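Local coordinates for protein putative tRNA (Adenine(37)-N6)-methyltransferase (Pseudomonas aeruginosa, PDB 7BTU) that probably transfers a methyl group from S-adenosyl-L-methionine to the threonylcarbamoyl-modified adenosine 37 of tRNA, at residues B[179-192]-B[211-223]. Sequence-based numbering, arbitrary orientation.
Sequences RLRQPVAELIEQCL and VRLWDLDVHWHYP
In the TrmO C-terminal domain, helix 184-192 lies across the β-hairpin of strands 211-213 and 216-222, while the type II' turn from Leu213 to Leu216 reaches the C-terminal end of helix 167-180. There Arg179 grips the Asp215 carboxylate end-on in a two-pronged salt bridge of two hydrogen bonds: NH2 meets OD1 at 3.0 Å, nearly straight (175°) and in the guanidinium plane, and NH1 meets OD2 at 2.9 Å with more bend. A turn at chi3 (55°) swings the guanidinium toward the carboxylate, and NH2 is also tied to His176. Leu180 CD1 lies 3.8 Å from Trp214 CB and also touches Leu216. Gln182, bent at chi2, sets CG over one face of the Trp214 indole, toward its rim, and its CD comes 3.4 Å from Trp214 CZ2, with the amide plane tilted against the ring. A water accepts from Trp214 NE1 in the ring plane and donates to Gln182 OE1, linking the two side chains. Deeper in, Val184 CG1 and Leu216 CD1 meet tip to tip at 3.6 Å. Ile188 rests on Leu213 and Val218 together, its CD1 3.6 Å from Val218 CG2. Leu192 CD2 sits over the centre of the Trp220 six-membered ring, a CH-pi contact 3.5 Å from the centroid. The helix runs at 48° to strand 216-222, which pairs with strand 227-234; Ile188 also touches Val233 of that strand and Trp165 of strand 162-165, while Ala185 packs on helix 167-180.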
ATOM      1  N   ARG B 179      -2.919 -33.679   9.413  1.00 19.93           N
ATOM      2  CA  ARG B 179      -3.974 -33.841   8.406  1.00 23.83           C
ATOM      3  C   ARG B 179      -3.968 -32.692   7.395  1.00 22.30           C
ATOM      4  O   ARG B 179      -4.028 -32.916   6.180  1.00 23.64           O
ATOM      5  CB  ARG B 179      -5.349 -33.914   9.099  1.00 23.55           C
ATOM      6  CG  ARG B 179      -6.537 -34.070   8.104  1.00 26.76           C
ATOM      7  CD  ARG B 179      -7.898 -34.230   8.850  1.00 28.60           C
ATOM      8  NE  ARG B 179      -8.104 -33.115   9.760  1.00 28.32           N
ATOM      9  CZ  ARG B 179      -8.560 -31.920   9.398  1.00 29.17           C
ATOM     10  NH1 ARG B 179      -8.857 -31.680   8.104  1.00 23.88           N
ATOM     11  NH2 ARG B 179      -8.691 -30.966  10.323  1.00 24.42           N
ATOM     12  N   LEU B 180      -3.912 -31.449   7.898  1.00 21.16           N
ATOM     13  CA  LEU B 180      -4.000 -30.238   7.096  1.00 24.43           C
ATOM     14  C   LEU B 180      -2.704 -29.890   6.384  1.00 25.45           C
ATOM     15  O   LEU B 180      -2.739 -29.078   5.436  1.00 22.42           O
ATOM     16  CB  LEU B 180      -4.401 -29.048   7.987  1.00 23.97           C
ATOM     17  CG  LEU B 180      -5.871 -29.033   8.478  1.00 22.18           C
ATOM     18  CD1 LEU B 180      -6.138 -28.021   9.632  1.00 19.74           C
ATOM     19  CD2 LEU B 180      -6.790 -28.746   7.280  1.00 28.43           C
ATOM     20  N   ARG B 181      -1.586 -30.481   6.794  1.00 25.76           N
ATOM     21  CA  ARG B 181      -0.247 -30.074   6.325  1.00 26.58           C
ATOM     22  C   ARG B 181      -0.028 -28.580   6.589  1.00 26.73           C
ATOM     23  O   ARG B 181       0.437 -27.807   5.734  1.00 22.70           O
ATOM     24  CB  ARG B 181      -0.035 -30.447   4.837  1.00 25.15           C
ATOM     25  CG  ARG B 181       0.020 -31.990   4.656  1.00 32.17           C
ATOM     26  CD  ARG B 181       0.487 -32.444   3.293  1.00 42.96           C
ATOM     27  NE  ARG B 181       0.489 -33.907   3.139  1.00 52.39           N
ATOM     28  CZ  ARG B 181       1.397 -34.744   3.649  1.00 58.02           C
ATOM     29  NH1 ARG B 181       2.421 -34.294   4.373  1.00 55.13           N
ATOM     30  NH2 ARG B 181       1.284 -36.049   3.423  1.00 64.18           N
ATOM     31  N   GLN B 182      -0.345 -28.168   7.812  1.00 20.13           N
ATOM     32  CA  GLN B 182      -0.227 -26.763   8.209  1.00 21.78           C
ATOM     33  C   GLN B 182       0.366 -26.712   9.602  1.00 20.45           C
ATOM     34  O   GLN B 182       0.170 -27.654  10.384  1.00 22.28           O
ATOM     35  CB  GLN B 182      -1.591 -26.021   8.217  1.00 18.61           C
ATOM     36  CG  GLN B 182      -2.208 -25.793   6.815  1.00 19.51           C
ATOM     37  CD  GLN B 182      -1.372 -24.788   6.040  1.00 23.12           C
ATOM     38  OE1 GLN B 182      -0.658 -23.968   6.648  1.00 23.93           O
ATOM     39  NE2 GLN B 182      -1.492 -24.794   4.738  1.00 25.12           N
ATOM     40  N   PRO B 183       1.109 -25.635   9.952  1.00 21.42           N
ATOM     41  CA  PRO B 183       1.667 -25.540  11.341  1.00 21.83           C
ATOM     42  C   PRO B 183       0.619 -25.071  12.345  1.00 21.57           C
ATOM     43  O   PRO B 183       0.644 -23.927  12.833  1.00 17.64           O
ATOM     44  CB  PRO B 183       2.803 -24.527  11.183  1.00 23.20           C
ATOM     45  CG  PRO B 183       2.282 -23.596  10.076  1.00 24.87           C
ATOM     46  CD  PRO B 183       1.595 -24.550   9.073  1.00 25.32           C
ATOM     47  N   VAL B 184      -0.322 -25.969  12.657  1.00 16.12           N
ATOM     48  CA  VAL B 184      -1.524 -25.574  13.399  1.00 18.43           C
ATOM     49  C   VAL B 184      -1.167 -25.102  14.801  1.00 17.02           C
ATOM     50  O   VAL B 184      -1.735 -24.123  15.309  1.00 15.21           O
ATOM     51  CB  VAL B 184      -2.558 -26.721  13.421  1.00 20.49           C
ATOM     52  CG1 VAL B 184      -3.689 -26.460  14.510  1.00 18.74           C
ATOM     53  CG2 VAL B 184      -3.198 -26.884  12.043  1.00 19.03           C
ATOM     54  N   ALA B 185      -0.284 -25.828  15.483  1.00 20.77           N
ATOM     55  CA  ALA B 185       0.043 -25.444  16.858  1.00 20.91           C
ATOM     56  C   ALA B 185       0.668 -24.057  16.886  1.00 23.50           C
ATOM     57  O   ALA B 185       0.314 -23.218  17.728  1.00 17.92           O
ATOM     58  CB  ALA B 185       0.992 -26.457  17.488  1.00 19.64           C
ATOM     59  N   GLU B 186       1.595 -23.790  15.945  1.00 18.45           N
ATOM     60  CA  GLU B 186       2.252 -22.493  15.907  1.00 18.40           C
ATOM     61  C   GLU B 186       1.265 -21.406  15.537  1.00 14.64           C
ATOM     62  O   GLU B 186       1.292 -20.313  16.113  1.00 18.74           O
ATOM     63  CB  GLU B 186       3.395 -22.487  14.886  1.00 19.21           C
ATOM     64  CG  GLU B 186       4.591 -23.266  15.444  1.00 30.87           C
ATOM     65  CD  GLU B 186       5.745 -23.245  14.465  1.00 48.33           C
ATOM     66  OE1 GLU B 186       5.750 -24.103  13.566  1.00 58.97           O
ATOM     67  OE2 GLU B 186       6.624 -22.362  14.583  1.00 56.90           O
ATOM     68  N   LEU B 187       0.380 -21.703  14.599  1.00 14.01           N
ATOM     69  CA  LEU B 187      -0.624 -20.700  14.230  1.00 15.23           C
ATOM     70  C   LEU B 187      -1.476 -20.356  15.434  1.00 15.91           C
ATOM     71  O   LEU B 187      -1.758 -19.173  15.696  1.00 16.65           O
ATOM     72  CB  LEU B 187      -1.505 -21.226  13.108  1.00 14.03           C
ATOM     73  CG  LEU B 187      -2.724 -20.361  12.737  1.00 19.38           C
ATOM     74  CD1 LEU B 187      -2.346 -18.993  12.226  1.00 16.27           C
ATOM     75  CD2 LEU B 187      -3.528 -21.121  11.676  1.00 23.40           C
ATOM     76  N   ILE B 188      -1.937 -21.388  16.145  1.00 15.85           N
ATOM     77  CA  ILE B 188      -2.808 -21.135  17.301  1.00 15.55           C
ATOM     78  C   ILE B 188      -2.083 -20.250  18.302  1.00 17.61           C
ATOM     79  O   ILE B 188      -2.608 -19.234  18.764  1.00 19.32           O
ATOM     80  CB  ILE B 188      -3.289 -22.458  17.932  1.00 14.18           C
ATOM     81  CG1 ILE B 188      -4.299 -23.168  17.011  1.00 16.85           C
ATOM     82  CG2 ILE B 188      -3.881 -22.197  19.378  1.00 13.34           C
ATOM     83  CD1 ILE B 188      -4.719 -24.622  17.478  1.00 14.12           C
ATOM     84  N   GLU B 189      -0.834 -20.602  18.610  1.00 16.24           N
ATOM     85  CA  GLU B 189      -0.049 -19.818  19.549  1.00 18.68           C
ATOM     86  C   GLU B 189       0.123 -18.380  19.061  1.00 21.60           C
ATOM     87  O   GLU B 189       0.011 -17.434  19.854  1.00 19.35           O
ATOM     88  CB  GLU B 189       1.306 -20.509  19.738  1.00 23.71           C
ATOM     89  CG  GLU B 189       2.323 -19.759  20.510  1.00 39.53           C
ATOM     90  CD  GLU B 189       3.094 -20.671  21.449  1.00 50.78           C
ATOM     91  OE1 GLU B 189       2.879 -21.913  21.392  1.00 54.09           O
ATOM     92  OE2 GLU B 189       3.870 -20.142  22.279  1.00 55.37           O
ATOM     93  N   GLN B 190       0.449 -18.194  17.766  1.00 15.61           N
ATOM     94  CA  GLN B 190       0.715 -16.851  17.283  1.00 17.01           C
ATOM     95  C   GLN B 190      -0.555 -16.018  17.229  1.00 17.77           C
ATOM     96  O   GLN B 190      -0.509 -14.815  17.450  1.00 18.23           O
ATOM     97  CB  GLN B 190       1.376 -16.888  15.895  1.00 16.87           C
ATOM     98  CG  GLN B 190       2.817 -17.415  16.001  1.00 19.80           C
ATOM     99  CD  GLN B 190       3.353 -17.921  14.701  1.00 23.52           C
ATOM    100  OE1 GLN B 190       2.908 -17.495  13.623  1.00 21.17           O
ATOM    101  NE2 GLN B 190       4.346 -18.824  14.779  1.00 21.69           N
ATOM    102  N   CYS B 191      -1.692 -16.647  16.888  0.61 16.80           N
ATOM    103  CA  CYS B 191      -2.999 -15.970  16.856  0.61 18.87           C
ATOM    104  C   CYS B 191      -3.461 -15.585  18.260  0.61 20.04           C
ATOM    105  O   CYS B 191      -3.989 -14.481  18.491  0.61 17.37           O
ATOM    106  CB  CYS B 191      -4.035 -16.916  16.203  0.61 18.23           C
ATOM    107  SG  CYS B 191      -5.816 -16.419  16.211  0.61 21.78           S
ATOM    108  N   LEU B 192      -3.338 -16.519  19.206  1.00 16.19           N
ATOM    109  CA  LEU B 192      -3.846 -16.274  20.546  1.00 20.58           C
ATOM    110  C   LEU B 192      -2.997 -15.253  21.270  1.00 23.85           C
ATOM    111  O   LEU B 192      -3.538 -14.434  22.036  1.00 26.76           O
ATOM    112  CB  LEU B 192      -3.913 -17.590  21.344  1.00 19.79           C
ATOM    113  CG  LEU B 192      -5.043 -18.506  20.817  1.00 22.38           C
ATOM    114  CD1 LEU B 192      -5.190 -19.776  21.635  1.00 20.28           C
ATOM    115  CD2 LEU B 192      -6.339 -17.733  20.812  1.00 25.55           C
ATOM    116  N   VAL B 211     -12.355 -19.706  18.445  1.00 20.32           N
ATOM    117  CA  VAL B 211     -12.013 -19.077  17.188  1.00 19.02           C
ATOM    118  C   VAL B 211     -11.868 -20.207  16.168  1.00 20.42           C
ATOM    119  O   VAL B 211     -11.483 -21.344  16.497  1.00 17.91           O
ATOM    120  CB  VAL B 211     -10.691 -18.263  17.289  1.00 23.28           C
ATOM    121  CG1 VAL B 211      -9.542 -19.160  17.619  1.00 27.34           C
ATOM    122  CG2 VAL B 211     -10.439 -17.573  15.953  1.00 29.34           C
ATOM    123  N   ARG B 212     -12.193 -19.888  14.937  1.00 21.05           N
ATOM    124  CA  ARG B 212     -12.072 -20.835  13.836  1.00 18.54           C
ATOM    125  C   ARG B 212     -10.747 -20.601  13.138  1.00 21.38           C
ATOM    126  O   ARG B 212     -10.429 -19.451  12.818  1.00 24.34           O
ATOM    127  CB  ARG B 212     -13.247 -20.614  12.881  1.00 22.35           C
ATOM    128  CG  ARG B 212     -14.554 -21.123  13.411  1.00 26.96           C
ATOM    129  CD  ARG B 212     -15.553 -21.214  12.320  1.00 36.64           C
ATOM    130  NE  ARG B 212     -16.020 -19.905  11.939  1.00 43.02           N
ATOM    131  CZ  ARG B 212     -16.400 -19.557  10.714  1.00 42.87           C
ATOM    132  NH1 ARG B 212     -16.362 -20.437   9.712  1.00 39.97           N
ATOM    133  NH2 ARG B 212     -16.827 -18.314  10.508  1.00 43.93           N
ATOM    134  N   LEU B 213     -10.035 -21.685  12.810  1.00 18.06           N
ATOM    135  CA  LEU B 213      -8.826 -21.602  11.974  1.00 16.85           C
ATOM    136  C   LEU B 213      -8.815 -22.802  11.032  1.00 22.03           C
ATOM    137  O   LEU B 213      -9.051 -23.916  11.488  1.00 19.51           O
ATOM    138  CB  LEU B 213      -7.569 -21.631  12.862  1.00 18.79           C
ATOM    139  CG  LEU B 213      -7.367 -20.428  13.813  1.00 19.37           C
ATOM    140  CD1 LEU B 213      -6.334 -20.803  14.866  1.00 23.83           C
ATOM    141  CD2 LEU B 213      -6.918 -19.173  12.997  1.00 16.82           C
ATOM    142  N   TRP B 214      -8.583 -22.581   9.716  1.00 17.66           N
ATOM    143  CA  TRP B 214      -8.757 -23.641   8.729  1.00 21.89           C
ATOM    144  C   TRP B 214     -10.146 -24.245   8.953  1.00 22.71           C
ATOM    145  O   TRP B 214     -11.122 -23.491   9.018  1.00 23.27           O
ATOM    146  CB  TRP B 214      -7.592 -24.624   8.811  1.00 17.09           C
ATOM    147  CG  TRP B 214      -6.241 -23.999   8.351  1.00 17.57           C
ATOM    148  CD1 TRP B 214      -5.143 -23.823   9.104  1.00 19.64           C
ATOM    149  CD2 TRP B 214      -5.910 -23.536   7.026  1.00 18.56           C
ATOM    150  NE1 TRP B 214      -4.126 -23.250   8.340  1.00 20.70           N
ATOM    151  CE2 TRP B 214      -4.585 -23.064   7.065  1.00 19.50           C
ATOM    152  CE3 TRP B 214      -6.624 -23.431   5.825  1.00 26.67           C
ATOM    153  CZ2 TRP B 214      -3.931 -22.519   5.934  1.00 25.14           C
ATOM    154  CZ3 TRP B 214      -5.971 -22.875   4.680  1.00 29.01           C
ATOM    155  CH2 TRP B 214      -4.642 -22.423   4.752  1.00 25.87           C
ATOM    156  N   ASP B 215     -10.283 -25.570   9.097  1.00 20.94           N
ATOM    157  CA  ASP B 215     -11.580 -26.198   9.344  1.00 22.13           C
ATOM    158  C   ASP B 215     -11.727 -26.593  10.812  1.00 21.75           C
ATOM    159  O   ASP B 215     -12.455 -27.540  11.137  1.00 20.02           O
ATOM    160  CB  ASP B 215     -11.807 -27.405   8.415  1.00 26.04           C
ATOM    161  CG  ASP B 215     -10.713 -28.486   8.560  1.00 26.35           C
ATOM    162  OD1 ASP B 215      -9.840 -28.345   9.449  1.00 24.26           O
ATOM    163  OD2 ASP B 215     -10.711 -29.463   7.786  1.00 26.70           O
ATOM    164  N   LEU B 216     -11.023 -25.893  11.695  1.00 18.20           N
ATOM    165  CA  LEU B 216     -10.969 -26.244  13.119  1.00 17.67           C
ATOM    166  C   LEU B 216     -11.736 -25.234  13.976  1.00 20.73           C
ATOM    167  O   LEU B 216     -11.831 -24.057  13.626  1.00 18.49           O
ATOM    168  CB  LEU B 216      -9.524 -26.284  13.624  1.00 17.35           C
ATOM    169  CG  LEU B 216      -8.450 -26.922  12.725  1.00 18.60           C
ATOM    170  CD1 LEU B 216      -7.102 -26.756  13.400  1.00 15.47           C
ATOM    171  CD2 LEU B 216      -8.780 -28.381  12.614  1.00 17.30           C
ATOM    172  N   ASP B 217     -12.211 -25.700  15.151  1.00 16.71           N
ATOM    173  CA  ASP B 217     -12.676 -24.833  16.239  1.00 16.63           C
ATOM    174  C   ASP B 217     -11.669 -24.980  17.379  1.00 18.46           C
ATOM    175  O   ASP B 217     -11.350 -26.092  17.784  1.00 20.57           O
ATOM    176  CB  ASP B 217     -14.075 -25.228  16.721  1.00 18.17           C
ATOM    177  CG  ASP B 217     -15.116 -25.098  15.613  1.00 32.51           C
ATOM    178  OD1 ASP B 217     -15.236 -23.998  15.025  1.00 29.66           O
ATOM    179  OD2 ASP B 217     -15.808 -26.092  15.337  1.00 35.56           O
ATOM    180  N   VAL B 218     -11.110 -23.871  17.827  1.00 14.93           N
ATOM    181  CA  VAL B 218     -10.062 -23.850  18.854  1.00 14.26           C
ATOM    182  C   VAL B 218     -10.692 -23.165  20.047  1.00 15.89           C
ATOM    183  O   VAL B 218     -11.281 -22.082  19.888  1.00 18.84           O
ATOM    184  CB  VAL B 218      -8.822 -23.083  18.358  1.00 17.51           C
ATOM    185  CG1 VAL B 218      -7.724 -22.967  19.476  1.00 13.62           C
ATOM    186  CG2 VAL B 218      -8.233 -23.811  17.103  1.00 19.42           C
ATOM    187  N   HIS B 219     -10.602 -23.785  21.225  1.00 15.83           N
ATOM    188  CA  HIS B 219     -11.192 -23.190  22.417  1.00 17.15           C
ATOM    189  C   HIS B 219     -10.093 -22.887  23.408  1.00 17.61           C
ATOM    190  O   HIS B 219      -9.115 -23.646  23.511  1.00 14.66           O
ATOM    191  CB  HIS B 219     -12.250 -24.096  23.060  1.00 17.74           C
ATOM    192  CG  HIS B 219     -13.393 -24.356  22.144  1.00 24.68           C
ATOM    193  ND1 HIS B 219     -13.558 -25.554  21.482  1.00 26.55           N
ATOM    194  CD2 HIS B 219     -14.381 -23.542  21.705  1.00 26.99           C
ATOM    195  CE1 HIS B 219     -14.620 -25.476  20.700  1.00 28.70           C
ATOM    196  NE2 HIS B 219     -15.142 -24.271  20.831  1.00 29.48           N
ATOM    197  N   TRP B 220     -10.276 -21.762  24.132  1.00 17.93           N
ATOM    198  CA  TRP B 220      -9.288 -21.325  25.097  1.00 16.30           C
ATOM    199  C   TRP B 220      -9.952 -20.548  26.247  1.00 18.25           C
ATOM    200  O   TRP B 220     -11.139 -20.182  26.194  1.00 17.81           O
ATOM    201  CB  TRP B 220      -8.206 -20.480  24.419  1.00 16.96           C
ATOM    202  CG  TRP B 220      -8.547 -19.063  24.131  1.00 20.11           C
ATOM    203  CD1 TRP B 220      -8.331 -17.958  24.951  1.00 24.20           C
ATOM    204  CD2 TRP B 220      -9.157 -18.577  22.976  1.00 23.67           C
ATOM    205  NE1 TRP B 220      -8.750 -16.842  24.346  1.00 26.07           N
ATOM    206  CE2 TRP B 220      -9.240 -17.183  23.109  1.00 25.39           C
ATOM    207  CE3 TRP B 220      -9.586 -19.176  21.805  1.00 26.32           C
ATOM    208  CZ2 TRP B 220      -9.780 -16.390  22.151  1.00 28.69           C
ATOM    209  CZ3 TRP B 220     -10.111 -18.376  20.842  1.00 32.00           C
ATOM    210  CH2 TRP B 220     -10.210 -16.999  21.019  1.00 33.64           C
ATOM    211  N   HIS B 221      -9.167 -20.318  27.313  1.00 17.68           N
ATOM    212  CA  HIS B 221      -9.636 -19.426  28.372  1.00 16.58           C
ATOM    213  C   HIS B 221      -8.417 -18.683  28.955  1.00 17.05           C
ATOM    214  O   HIS B 221      -7.278 -18.937  28.568  1.00 16.71           O
ATOM    215  CB  HIS B 221     -10.487 -20.245  29.381  1.00 23.10           C
ATOM    216  CG  HIS B 221      -9.713 -21.171  30.276  1.00 29.47           C
ATOM    217  ND1 HIS B 221     -10.338 -22.005  31.175  1.00 32.82           N
ATOM    218  CD2 HIS B 221      -8.388 -21.327  30.490  1.00 33.44           C
ATOM    219  CE1 HIS B 221      -9.425 -22.670  31.867  1.00 34.63           C
ATOM    220  NE2 HIS B 221      -8.236 -22.265  31.480  1.00 33.02           N
ATOM    221  N   TYR B 222      -8.667 -17.747  29.875  1.00 17.94           N
ATOM    222  CA  TYR B 222      -7.634 -16.929  30.513  1.00 18.84           C
ATOM    223  C   TYR B 222      -7.429 -17.411  31.935  1.00 19.41           C
ATOM    224  O   TYR B 222      -8.163 -16.979  32.816  1.00 20.21           O
ATOM    225  CB  TYR B 222      -8.056 -15.467  30.555  1.00 24.54           C
ATOM    226  CG  TYR B 222      -7.992 -14.828  29.217  1.00 26.72           C
ATOM    227  CD1 TYR B 222      -9.052 -14.940  28.330  1.00 33.82           C
ATOM    228  CD2 TYR B 222      -6.864 -14.137  28.820  1.00 26.31           C
ATOM    229  CE1 TYR B 222      -8.985 -14.333  27.065  1.00 36.27           C
ATOM    230  CE2 TYR B 222      -6.802 -13.513  27.575  1.00 31.48           C
ATOM    231  CZ  TYR B 222      -7.853 -13.644  26.698  1.00 38.29           C
ATOM    232  OH  TYR B 222      -7.771 -13.031  25.450  1.00 48.98           O
ATOM    233  N   PRO B 223      -6.435 -18.246  32.227  1.00 19.39           N
ATOM    234  CA  PRO B 223      -6.211 -18.623  33.663  1.00 21.01           C
ATOM    235  C   PRO B 223      -5.825 -17.440  34.531  1.00 21.82           C
ATOM    236  O   PRO B 223      -6.058 -17.460  35.753  1.00 22.78           O
ATOM    237  CB  PRO B 223      -5.063 -19.659  33.622  1.00 21.86           C
ATOM    238  CG  PRO B 223      -4.910 -20.044  32.187  1.00 20.33           C
ATOM    239  CD  PRO B 223      -5.525 -18.942  31.302  1.00 19.75           C
TER
HETATM  240  O   HOH W   1      -1.602 -22.029   8.552  1.00 29.85           O